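Glutathione S-transferase (Burkholderia xenovorans, PDB 2DSA) reductively dechlorinates metabolites of polychlorinated biphenyls using bound glutathione, and probably has the general glutathione transferase activity of its family. Local coordinates at residues G134-Q139 with P176-F181; I69-A74 with Q96-I101; P144-L147 with V153-I156; Q81-P84 with E90-H93. All blocks are in the same frame, centred on the assembly; numbering follows the deposited sequence.

Contact 1: residues G134-Q139 with P176-F181; sequences GQVARQ and PSLQAF
The peptide carbonyl of Ala137 is the flat group that meets the other helix: Ser177 OG reaches its O from the side, tilted 23° out of the carbonyl plane, and donates a short hydrogen bond, OG to O 2.6 Å. A second flat group lies on the far side of helix 119-139, where the guanidinium of Arg138 folds back and lays one face over its own helix, with Gly134 O 3.4 Å above its plane near the rim. That long cationic chain suits the exposed flank.

The hydroxyl of Ser177 sits between its backbone N and carbonyl carbon (chi1 72°), which swings OG onto the last turn of helix 119-139. It also grazes the methyl group, Ala137 CB to Ser177 OG being 3.4 Å. Alanine fits here because the backbones come close, with Ala137 CA only 5.5 Å from Ser177 CA, and the small residues let the axes of the two segments approach to 8.3 Å.

Leu178 packs beside this polar link. Its CG rests 3.9 Å from Ala137 CB, while CD2 lies over the backbone of Ala137 and reaches Val136 CG1, also at 3.9 Å. The side chains of Val136 and Leu178 cross at about a right angle, meeting mainly through these two methyl groups. Behind them Leu158 and Phe100 continue the apolar layer.

The segment axes cross at 67°, and the contact joins the end of helix 119-139 to the start of helix 176-186 in the all-helical C-terminal domain of the glutathione S-transferase fold.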
loop_
_atom_site.group_PDB
_atom_site.type_symbol
_atom_site.label_atom_id
_atom_site.label_comp_id
_atom_site.label_asym_id
_atom_site.label_seq_id
_atom_site.Cartn_x
_atom_site.Cartn_y
_atom_site.Cartn_z
ATOM N N GLY A 134 -1.506 3.472 18.016
ATOM C CA GLY A 134 -2.602 4.034 18.802
ATOM C C GLY A 134 -3.902 4.024 18.014
ATOM O O GLY A 134 -4.946 3.614 18.527
ATOM N N GLN A 135 -3.841 4.461 16.757
ATOM C CA GLN A 135 -5.028 4.468 15.909
ATOM C C GLN A 135 -5.632 3.059 15.740
ATOM O O GLN A 135 -6.856 2.893 15.768
ATOM C CB GLN A 135 -4.726 5.105 14.552
ATOM C CG GLN A 135 -5.946 5.220 13.627
ATOM C CD GLN A 135 -5.588 5.702 12.237
ATOM O OE1 GLN A 135 -4.428 6.055 11.952
ATOM N NE2 GLN A 135 -6.576 5.707 11.349
ATOM N N VAL A 136 -4.773 2.053 15.593
ATOM C CA VAL A 136 -5.238 0.669 15.413
ATOM C C VAL A 136 -5.788 0.081 16.704
ATOM O O VAL A 136 -6.760 -0.677 16.681
ATOM C CB VAL A 136 -4.125 -0.251 14.851
ATOM C CG1 VAL A 136 -4.692 -1.600 14.477
ATOM C CG2 VAL A 136 -3.473 0.394 13.649
ATOM N N ALA A 137 -5.161 0.423 17.829
ATOM C CA ALA A 137 -5.633 -0.020 19.133
ATOM C C ALA A 137 -7.039 0.504 19.409
ATOM O O ALA A 137 -7.888 -0.231 19.919
ATOM C CB ALA A 137 -4.664 0.402 20.225
ATOM N N ARG A 138 -7.293 1.760 19.045
ATOM C CA ARG A 138 -8.636 2.325 19.182
ATOM C C ARG A 138 -9.641 1.621 18.269
ATOM O O ARG A 138 -10.791 1.380 18.665
ATOM C CB ARG A 138 -8.620 3.837 18.966
ATOM C CG ARG A 138 -7.807 4.562 20.047
ATOM C CD ARG A 138 -7.984 6.087 20.047
ATOM N NE ARG A 138 -7.495 6.709 18.811
ATOM C CZ ARG A 138 -6.231 7.065 18.579
ATOM N NH1 ARG A 138 -5.284 6.858 19.502
ATOM N NH2 ARG A 138 -5.917 7.626 17.412
ATOM N N GLN A 139 -9.192 1.263 17.060
ATOM C CA GLN A 139 -10.031 0.555 16.091
ATOM C C GLN A 139 -10.430 -0.818 16.638
ATOM O O GLN A 139 -11.564 -1.248 16.483
ATOM C CB GLN A 139 -9.299 0.424 14.742
ATOM C CG GLN A 139 -10.061 -0.341 13.624
ATOM C CD GLN A 139 -11.224 0.445 12.999
ATOM O OE1 GLN A 139 -12.135 -0.151 12.419
ATOM N NE2 GLN A 139 -11.192 1.771 13.104
ATOM N N PRO A 176 -3.422 -2.646 25.138
ATOM C CA PRO A 176 -4.031 -3.922 25.487
ATOM C C PRO A 176 -4.975 -4.506 24.427
ATOM O O PRO A 176 -5.068 -5.722 24.319
ATOM C CB PRO A 176 -4.791 -3.611 26.789
ATOM C CG PRO A 176 -4.752 -2.145 26.957
ATOM C CD PRO A 176 -3.612 -1.641 26.204
ATOM N N SER A 177 -5.666 -3.665 23.657
ATOM C CA SER A 177 -6.541 -4.166 22.572
ATOM C C SER A 177 -5.765 -4.858 21.421
ATOM O O SER A 177 -6.305 -5.741 20.740
ATOM C CB SER A 177 -7.466 -3.059 22.040
ATOM O OG SER A 177 -6.729 -2.114 21.285
ATOM N N LEU A 178 -4.501 -4.472 21.235
ATOM C CA LEU A 178 -3.617 -5.092 20.241
ATOM C C LEU A 178 -3.093 -6.457 20.693
ATOM O O LEU A 178 -2.980 -7.382 19.882
ATOM C CB LEU A 178 -2.444 -4.172 19.875
ATOM C CG LEU A 178 -2.789 -2.819 19.224
ATOM C CD1 LEU A 178 -1.533 -2.048 18.886
ATOM C CD2 LEU A 178 -3.653 -3.017 17.972
ATOM N N GLN A 179 -2.751 -6.568 21.977
ATOM C CA GLN A 179 -2.387 -7.852 22.589
ATOM C C GLN A 179 -3.569 -8.814 22.606
ATOM O O GLN A 179 -3.408 -10.008 22.377
ATOM C CB GLN A 179 -1.870 -7.635 24.010
ATOM C CG GLN A 179 -0.565 -6.884 24.071
ATOM C CD GLN A 179 -0.237 -6.410 25.466
ATOM O OE1 GLN A 179 -1.120 -5.993 26.219
ATOM N NE2 GLN A 179 1.048 -6.448 25.814
ATOM N N ALA A 180 -4.754 -8.284 22.887
ATOM C CA ALA A 180 -5.990 -9.057 22.825
ATOM C C ALA A 180 -6.222 -9.576 21.406
ATOM O O ALA A 180 -6.612 -10.729 21.218
ATOM C CB ALA A 180 -7.165 -8.214 23.281
ATOM N N PHE A 181 -5.960 -8.720 20.421
ATOM C CA PHE A 181 -6.072 -9.078 19.006
ATOM C C PHE A 181 -5.076 -10.176 18.627
ATOM O O PHE A 181 -5.433 -11.112 17.920
ATOM C CB PHE A 181 -5.897 -7.823 18.133
ATOM C CG PHE A 181 -5.709 -8.110 16.665
ATOM C CD1 PHE A 181 -6.808 -8.228 15.818
ATOM C CD2 PHE A 181 -4.426 -8.229 16.125
ATOM C CE1 PHE A 181 -6.629 -8.476 14.458
ATOM C CE2 PHE A 181 -4.240 -8.480 14.774
ATOM C CZ PHE A 181 -5.338 -8.600 13.943
#

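Contact 2: residues I69-A74 with Q96-I101; sequences IVQYVA and QWLNFI
Leu98 drives both of its methyl groups into the side of helix 66-76, where Val70 CG2 meets the pair of them and Gln71 meets CD1. Leu98 CG stands anti to its carbonyl carbon (chi1 -69°), and the chain then runs straight out to CD1, spanning a wide gap: the nearest CA pair, Val70 and Leu98, is 9.3 Å apart. CD2 is slightly the closer to Val70 CG2, at 4.0 Å. With Val70 CG1 beside the backbone N (chi1 -58°), CG2 is left between N and the carbonyl carbon, turned toward helix 89-109.

Gln71 stretches past Leu98 in the opposite direction, extended beyond CG. Its methylene does the closest touching, Gln71 CG to Leu98 CD1 being 3.7 Å, and the amide nitrogen also comes alongside, with Gln71 NE2 3.8 Å from Leu98 CD1. Glutamine suits the place because its stem is apolar and its tip polar: OE1 accepts from Arg91 NE and Gln95 NE2, and NE2 donates to Pro67 O.

Val70 also packs on Ser13, Pro14 and Val153, so the leucine enters a joint between the thioredoxin-like domain and the helical domain. Van der Waals contact links the two segments, while the buried amide pays for its burial through these outside bonds.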
loop_
_atom_site.group_PDB
_atom_site.type_symbol
_atom_site.label_atom_id
_atom_site.label_comp_id
_atom_site.label_asym_id
_atom_site.label_seq_id
_atom_site.Cartn_x
_atom_site.Cartn_y
_atom_site.Cartn_z
ATOM N N ILE A 69 -1.490 -9.907 -3.308
ATOM C CA ILE A 69 -1.452 -11.364 -3.076
ATOM C C ILE A 69 -2.586 -11.855 -2.175
ATOM O O ILE A 69 -3.281 -12.804 -2.530
ATOM C CB ILE A 69 -0.087 -11.834 -2.536
ATOM C CG1 ILE A 69 0.985 -11.674 -3.614
ATOM C CG2 ILE A 69 -0.135 -13.321 -2.005
ATOM C CD1 ILE A 69 2.413 -11.507 -3.046
ATOM N N VAL A 70 -2.780 -11.214 -1.023
ATOM C CA VAL A 70 -3.754 -11.709 -0.060
ATOM C C VAL A 70 -5.199 -11.547 -0.558
ATOM O O VAL A 70 -6.073 -12.315 -0.177
ATOM C CB VAL A 70 -3.507 -11.193 1.421
ATOM C CG1 VAL A 70 -2.109 -11.601 1.884
ATOM C CG2 VAL A 70 -3.712 -9.655 1.586
ATOM N N GLN A 71 -5.429 -10.571 -1.435
ATOM C CA GLN A 71 -6.733 -10.399 -2.079
ATOM C C GLN A 71 -6.986 -11.479 -3.152
ATOM O O GLN A 71 -8.081 -12.019 -3.235
ATOM C CB GLN A 71 -6.872 -8.990 -2.677
ATOM C CG GLN A 71 -7.037 -7.891 -1.610
ATOM C CD GLN A 71 -7.263 -6.534 -2.215
ATOM O OE1 GLN A 71 -8.403 -6.167 -2.536
ATOM N NE2 GLN A 71 -6.176 -5.779 -2.412
ATOM N N TYR A 72 -5.974 -11.766 -3.968
ATOM C CA TYR A 72 -6.057 -12.867 -4.904
ATOM C C TYR A 72 -6.404 -14.152 -4.147
ATOM O O TYR A 72 -7.368 -14.836 -4.498
ATOM C CB TYR A 72 -4.773 -13.017 -5.749
ATOM C CG TYR A 72 -4.811 -14.270 -6.620
ATOM C CD1 TYR A 72 -4.310 -15.482 -6.141
ATOM C CD2 TYR A 72 -5.394 -14.254 -7.891
ATOM C CE1 TYR A 72 -4.375 -16.644 -6.892
ATOM C CE2 TYR A 72 -5.440 -15.428 -8.669
ATOM C CZ TYR A 72 -4.938 -16.605 -8.151
ATOM O OH TYR A 72 -4.987 -17.762 -8.870
ATOM N N VAL A 73 -5.657 -14.439 -3.085
ATOM C CA VAL A 73 -5.864 -15.631 -2.274
ATOM C C VAL A 73 -7.299 -15.743 -1.716
ATOM O O VAL A 73 -7.981 -16.772 -1.891
ATOM C CB VAL A 73 -4.808 -15.728 -1.147
ATOM C CG1 VAL A 73 -5.177 -16.829 -0.143
ATOM C CG2 VAL A 73 -3.396 -15.961 -1.725
ATOM N N ALA A 74 -7.761 -14.672 -1.075
ATOM C CA ALA A 74 -9.119 -14.613 -0.548
ATOM C C ALA A 74 -10.208 -14.825 -1.614
ATOM O O ALA A 74 -11.232 -15.451 -1.348
ATOM C CB ALA A 74 -9.345 -13.278 0.180
ATOM N N GLN A 96 -8.257 -0.128 2.034
ATOM C CA GLN A 96 -7.838 0.955 2.918
ATOM C C GLN A 96 -6.973 0.395 4.031
ATOM O O GLN A 96 -5.845 0.823 4.197
ATOM C CB GLN A 96 -9.071 1.661 3.510
ATOM C CG GLN A 96 -8.730 2.668 4.614
ATOM C CD GLN A 96 -9.972 3.153 5.354
ATOM O OE1 GLN A 96 -10.075 3.003 6.573
ATOM N NE2 GLN A 96 -10.940 3.675 4.611
ATOM N N TRP A 97 -7.500 -0.579 4.781
ATOM C CA TRP A 97 -6.741 -1.187 5.866
ATOM C C TRP A 97 -5.460 -1.859 5.407
ATOM O O TRP A 97 -4.413 -1.685 6.057
ATOM C CB TRP A 97 -7.596 -2.099 6.742
ATOM C CG TRP A 97 -8.307 -1.311 7.798
ATOM C CD1 TRP A 97 -9.657 -1.092 7.893
ATOM C CD2 TRP A 97 -7.701 -0.581 8.881
ATOM N NE1 TRP A 97 -9.923 -0.291 8.979
ATOM C CE2 TRP A 97 -8.746 0.042 9.599
ATOM C CE3 TRP A 97 -6.378 -0.414 9.327
ATOM C CZ2 TRP A 97 -8.513 0.833 10.742
ATOM C CZ3 TRP A 97 -6.143 0.365 10.470
ATOM C CH2 TRP A 97 -7.210 0.981 11.158
ATOM N N LEU A 98 -5.516 -2.578 4.279
ATOM C CA LEU A 98 -4.315 -3.218 3.724
ATOM C C LEU A 98 -3.233 -2.197 3.339
ATOM O O LEU A 98 -2.062 -2.425 3.591
ATOM C CB LEU A 98 -4.649 -4.114 2.522
ATOM C CG LEU A 98 -5.437 -5.414 2.728
ATOM C CD1 LEU A 98 -5.721 -6.061 1.369
ATOM C CD2 LEU A 98 -4.681 -6.392 3.644
ATOM N N ASN A 99 -3.626 -1.088 2.710
ATOM C CA ASN A 99 -2.651 -0.067 2.361
ATOM C C ASN A 99 -2.081 0.664 3.584
ATOM O O ASN A 99 -0.902 1.020 3.588
ATOM C CB ASN A 99 -3.212 0.953 1.365
ATOM C CG ASN A 99 -2.119 1.714 0.667
ATOM O OD1 ASN A 99 -1.467 1.173 -0.211
ATOM N ND2 ASN A 99 -1.879 2.975 1.080
ATOM N N PHE A 100 -2.936 0.900 4.586
ATOM C CA PHE A 100 -2.522 1.389 5.900
ATOM C C PHE A 100 -1.465 0.512 6.574
ATOM O O PHE A 100 -0.428 1.009 7.034
ATOM C CB PHE A 100 -3.721 1.549 6.838
ATOM C CG PHE A 100 -3.364 2.154 8.175
ATOM C CD1 PHE A 100 -3.444 3.535 8.372
ATOM C CD2 PHE A 100 -2.934 1.347 9.240
ATOM C CE1 PHE A 100 -3.116 4.102 9.594
ATOM C CE2 PHE A 100 -2.603 1.899 10.467
ATOM C CZ PHE A 100 -2.695 3.278 10.654
ATOM N N ILE A 101 -1.722 -0.789 6.643
ATOM C CA ILE A 101 -0.773 -1.693 7.283
ATOM C C ILE A 101 0.565 -1.644 6.547
ATOM O O ILE A 101 1.627 -1.565 7.169
ATOM C CB ILE A 101 -1.326 -3.133 7.433
ATOM C CG1 ILE A 101 -2.558 -3.128 8.331
ATOM C CG2 ILE A 101 -0.266 -4.056 8.021
ATOM C CD1 ILE A 101 -3.553 -4.238 8.069
#

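Contact 3: residues P144-L147 with V153-I156; sequences PYLL and VADI
Leu146 N donates a nearly straight hydrogen bond to the carboxylate of Asp155, N to OD2 2.9 Å with an N-H...O angle of 169°, using the syn lone pair of that oxygen. This is the tight part of the contact. Tyr145 presses its CB against the same group, 3.3 Å from Asp155 OD1, and its ring plane stands 63° from the carboxylate plane. Leu146 also carries its CD2 to Ala154, 4.0 Å from Ala154 CB, and packs on Trp97 and Leu140; the small Ala154 lets it close on the first turn of helix 153-163.

The looser side is at Leu147. Its side chain stays 5.4 Å or more from the helix segment and leans instead on His93, Leu94 and Pro84. Its backbone N reaches Asp155 through a water, 3.0 Å from Leu147 N, which in turn donates to Asp155 OD1. Tyr145 and Leu147 are both partly exposed.

Asp155 OD1 also accepts from Ser152 N, and Ser152 OG accepts from Ala154 N. With Ser152 as N-cap, the pair is consistent with the N-capping box known at this helix in glutathione S-transferases. With backbone amides and a water spread over both oxygens, the buried carboxylate is probably stabilised as an anion, and the start of a helix would help. One aspartate thus completes the capping box of its helix and fixes the preceding loop.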
loop_
_atom_site.group_PDB
_atom_site.type_symbol
_atom_site.label_atom_id
_atom_site.label_comp_id
_atom_site.label_asym_id
_atom_site.label_seq_id
_atom_site.Cartn_x
_atom_site.Cartn_y
_atom_site.Cartn_z
ATOM N N PRO A 144 -13.677 -7.095 17.439
ATOM C CA PRO A 144 -12.564 -8.052 17.453
ATOM C C PRO A 144 -11.599 -7.945 16.256
ATOM O O PRO A 144 -10.416 -8.242 16.400
ATOM C CB PRO A 144 -13.268 -9.406 17.482
ATOM C CG PRO A 144 -14.605 -9.159 16.877
ATOM C CD PRO A 144 -14.977 -7.755 17.210
ATOM N N TYR A 145 -12.103 -7.520 15.096
ATOM C CA TYR A 145 -11.297 -7.426 13.882
ATOM C C TYR A 145 -11.444 -6.058 13.225
ATOM O O TYR A 145 -12.322 -5.281 13.605
ATOM C CB TYR A 145 -11.664 -8.558 12.909
ATOM C CG TYR A 145 -11.602 -9.906 13.568
ATOM C CD1 TYR A 145 -12.767 -10.598 13.886
ATOM C CD2 TYR A 145 -10.380 -10.469 13.927
ATOM C CE1 TYR A 145 -12.714 -11.831 14.514
ATOM C CE2 TYR A 145 -10.323 -11.682 14.553
ATOM C CZ TYR A 145 -11.492 -12.355 14.846
ATOM O OH TYR A 145 -11.423 -13.570 15.471
ATOM N N LEU A 146 -10.555 -5.774 12.270
ATOM C CA LEU A 146 -10.459 -4.469 11.600
ATOM C C LEU A 146 -11.752 -4.039 10.883
ATOM O O LEU A 146 -12.125 -2.852 10.899
ATOM C CB LEU A 146 -9.276 -4.480 10.625
ATOM C CG LEU A 146 -7.918 -3.809 10.930
ATOM C CD1 LEU A 146 -7.722 -3.356 12.375
ATOM C CD2 LEU A 146 -6.720 -4.629 10.407
ATOM N N LEU A 147 -12.435 -5.012 10.276
ATOM C CA LEU A 147 -13.686 -4.761 9.559
ATOM C C LEU A 147 -14.939 -5.091 10.385
ATOM O O LEU A 147 -16.060 -4.997 9.879
ATOM C CB LEU A 147 -13.696 -5.492 8.203
ATOM C CG LEU A 147 -12.539 -5.129 7.237
ATOM C CD1 LEU A 147 -12.693 -5.830 5.891
ATOM C CD2 LEU A 147 -12.386 -3.633 7.032
ATOM N N VAL A 153 -8.241 -10.885 5.544
ATOM C CA VAL A 153 -6.805 -10.850 5.250
ATOM C C VAL A 153 -6.078 -9.581 5.826
ATOM O O VAL A 153 -4.864 -9.582 5.972
ATOM C CB VAL A 153 -6.504 -11.055 3.724
ATOM C CG1 VAL A 153 -6.828 -12.482 3.280
ATOM C CG2 VAL A 153 -7.261 -10.059 2.856
ATOM N N ALA A 154 -6.819 -8.518 6.139
ATOM C CA ALA A 154 -6.232 -7.323 6.789
ATOM C C ALA A 154 -5.762 -7.623 8.210
ATOM O O ALA A 154 -4.725 -7.153 8.634
ATOM C CB ALA A 154 -7.226 -6.165 6.803
ATOM N N ASP A 155 -6.540 -8.429 8.926
ATOM C CA ASP A 155 -6.213 -8.878 10.271
ATOM C C ASP A 155 -4.998 -9.781 10.281
ATOM O O ASP A 155 -4.188 -9.729 11.213
ATOM C CB ASP A 155 -7.404 -9.615 10.878
ATOM C CG ASP A 155 -8.623 -8.734 11.010
ATOM O OD1 ASP A 155 -9.660 -9.045 10.367
ATOM O OD2 ASP A 155 -8.542 -7.723 11.746
ATOM N N ILE A 156 -4.884 -10.616 9.253
ATOM C CA ILE A 156 -3.738 -11.507 9.099
ATOM C C ILE A 156 -2.472 -10.689 8.855
ATOM O O ILE A 156 -1.446 -10.933 9.472
ATOM C CB ILE A 156 -3.959 -12.536 7.949
ATOM C CG1 ILE A 156 -5.097 -13.493 8.306
ATOM C CG2 ILE A 156 -2.693 -13.309 7.673
ATOM C CD1 ILE A 156 -5.710 -14.224 7.109
HETATM O O HOH W 1 -11.652 -7.757 9.472
#

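Contact 4: residues Q81-P84 with E90-H93; sequences QLAP and ERYH
Most striking is how Arg91 doubles back over the loop that precedes its own helix, so that its aliphatic chain curls round Pro84 O before NH1 bonds to it. The bend comes at chi2 (50°); Arg91 CD passes 3.3 Å from Pro84 O, and NH1 ends 2.8 Å from that oxygen. The donor lies almost straight beyond the carbonyl, with a C=O...N angle of 165°, and the oxygen lies in the guanidinium plane, at its edge. One face of the guanidinium receives a methyl group, Ala83 CB being 3.7 Å from Arg91 NH1; the small alanine lets the loop come close to the flat cation.

Pro84 meets the helix backbone with its ring. Pro84 CG packs 3.4 Å from Glu90 O, and its CB lies 3.5 Å from Arg91 N. The compact apolar ring suits a place flush against the backbone of these two residues. Glu90 adds its CB, then bends at chi2 away from the loop, and its OE2 takes a hydrogen bond from His93 ND1 one turn on, at 3.2 Å.

Arg91 has further partners: a salt bridge to Asp75 and a hydrogen bond from NE to Gln71, both on helix 66-76. The arginine therefore ties together the end of helix 66-76, the loop after it and the start of helix 89-109, whose next residue, Tyr92, turns to Tyr72 and Asp75 of the second subunit.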
loop_
_atom_site.group_PDB
_atom_site.type_symbol
_atom_site.label_atom_id
_atom_site.label_comp_id
_atom_site.label_asym_id
_atom_site.label_seq_id
_atom_site.Cartn_x
_atom_site.Cartn_y
_atom_site.Cartn_z
ATOM N N GLN A 81 -14.928 -16.196 3.240
ATOM C CA GLN A 81 -15.117 -14.778 3.594
ATOM C C GLN A 81 -13.857 -14.136 4.179
ATOM O O GLN A 81 -13.921 -13.365 5.141
ATOM C CB GLN A 81 -16.295 -14.609 4.561
ATOM C CG GLN A 81 -17.540 -15.369 4.141
ATOM C CD GLN A 81 -18.639 -15.259 5.159
ATOM O OE1 GLN A 81 -18.799 -16.136 6.017
ATOM N NE2 GLN A 81 -19.402 -14.172 5.087
ATOM N N LEU A 82 -12.714 -14.472 3.594
ATOM C CA LEU A 82 -11.455 -13.852 3.964
ATOM C C LEU A 82 -11.313 -12.406 3.470
ATOM O O LEU A 82 -10.399 -11.692 3.888
ATOM C CB LEU A 82 -10.279 -14.711 3.501
ATOM C CG LEU A 82 -10.198 -16.065 4.212
ATOM C CD1 LEU A 82 -9.138 -16.939 3.563
ATOM C CD2 LEU A 82 -9.985 -15.905 5.730
ATOM N N ALA A 83 -12.197 -11.995 2.565
ATOM C CA ALA A 83 -12.313 -10.596 2.132
ATOM C C ALA A 83 -13.771 -10.354 1.796
ATOM O O ALA A 83 -14.439 -11.273 1.334
ATOM C CB ALA A 83 -11.457 -10.334 0.913
ATOM N N PRO A 84 -14.274 -9.119 2.006
ATOM C CA PRO A 84 -15.594 -8.799 1.443
ATOM C C PRO A 84 -15.578 -8.896 -0.080
ATOM O O PRO A 84 -14.508 -8.757 -0.716
ATOM C CB PRO A 84 -15.820 -7.336 1.863
ATOM C CG PRO A 84 -14.899 -7.121 3.034
ATOM C CD PRO A 84 -13.704 -7.984 2.762
ATOM N N GLU A 90 -17.355 -2.498 1.710
ATOM C CA GLU A 90 -16.450 -3.107 2.686
ATOM C C GLU A 90 -15.168 -3.689 2.060
ATOM O O GLU A 90 -14.141 -3.780 2.729
ATOM C CB GLU A 90 -17.177 -4.139 3.553
ATOM C CG GLU A 90 -18.074 -3.507 4.646
ATOM C CD GLU A 90 -17.291 -2.639 5.653
ATOM O OE1 GLU A 90 -17.524 -1.413 5.695
ATOM O OE2 GLU A 90 -16.447 -3.181 6.408
ATOM N N ARG A 91 -15.218 -4.048 0.776
ATOM C CA ARG A 91 -13.987 -4.461 0.070
ATOM C C ARG A 91 -13.001 -3.282 -0.118
ATOM O O ARG A 91 -11.791 -3.459 0.036
ATOM C CB ARG A 91 -14.323 -5.163 -1.256
ATOM C CG ARG A 91 -13.112 -5.699 -2.048
ATOM C CD ARG A 91 -12.137 -6.548 -1.218
ATOM N NE ARG A 91 -11.107 -7.140 -2.068
ATOM C CZ ARG A 91 -11.197 -8.344 -2.630
ATOM N NH1 ARG A 91 -12.274 -9.095 -2.430
ATOM N NH2 ARG A 91 -10.222 -8.789 -3.406
ATOM N N TYR A 92 -13.512 -2.090 -0.434
ATOM C CA TYR A 92 -12.661 -0.863 -0.463
ATOM C C TYR A 92 -12.095 -0.539 0.910
ATOM O O TYR A 92 -10.934 -0.157 1.054
ATOM C CB TYR A 92 -13.389 0.343 -1.075
ATOM C CG TYR A 92 -13.941 0.034 -2.449
ATOM C CD1 TYR A 92 -15.299 -0.223 -2.626
ATOM C CD2 TYR A 92 -13.101 -0.059 -3.557
ATOM C CE1 TYR A 92 -15.811 -0.545 -3.874
ATOM C CE2 TYR A 92 -13.605 -0.373 -4.813
ATOM C CZ TYR A 92 -14.962 -0.619 -4.959
ATOM O OH TYR A 92 -15.475 -0.934 -6.191
ATOM N N HIS A 93 -12.929 -0.732 1.918
ATOM C CA HIS A 93 -12.529 -0.611 3.303
ATOM C C HIS A 93 -11.398 -1.610 3.689
ATOM O O HIS A 93 -10.479 -1.255 4.430
ATOM C CB HIS A 93 -13.773 -0.754 4.191
ATOM C CG HIS A 93 -13.580 -0.281 5.599
ATOM N ND1 HIS A 93 -14.421 -0.656 6.630
ATOM C CD2 HIS A 93 -12.644 0.526 6.153
ATOM C CE1 HIS A 93 -14.009 -0.100 7.755
ATOM N NE2 HIS A 93 -12.932 0.621 7.494
#

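Overall arrangement
Contacts 1, 2 and 3 are buried, whereas contact 4 is only partly so. Contacts 2 and 4 share helix 89-109 and are bridged by Gln71 OE1 and Arg91 NE; contact 3 is nested inside the chain loop closed by contact 1, and Phe181 packs on Asp155. Chemistry follows place: contact 2, at the domain joint, is van der Waals across its segments, contact 1 adds one hydroxyl to helix packing, and contacts 3 and 4 use a charged side chain to hold a loop. Loop 81-84 meets loop 144-147 through Pro84 and Leu147, and the start of helix 153-163 through a probable Val153 N to Leu82 O bond. Contact 2 reaches the second subunit through more residues than contact 4, contact 1 through Gln135 alone.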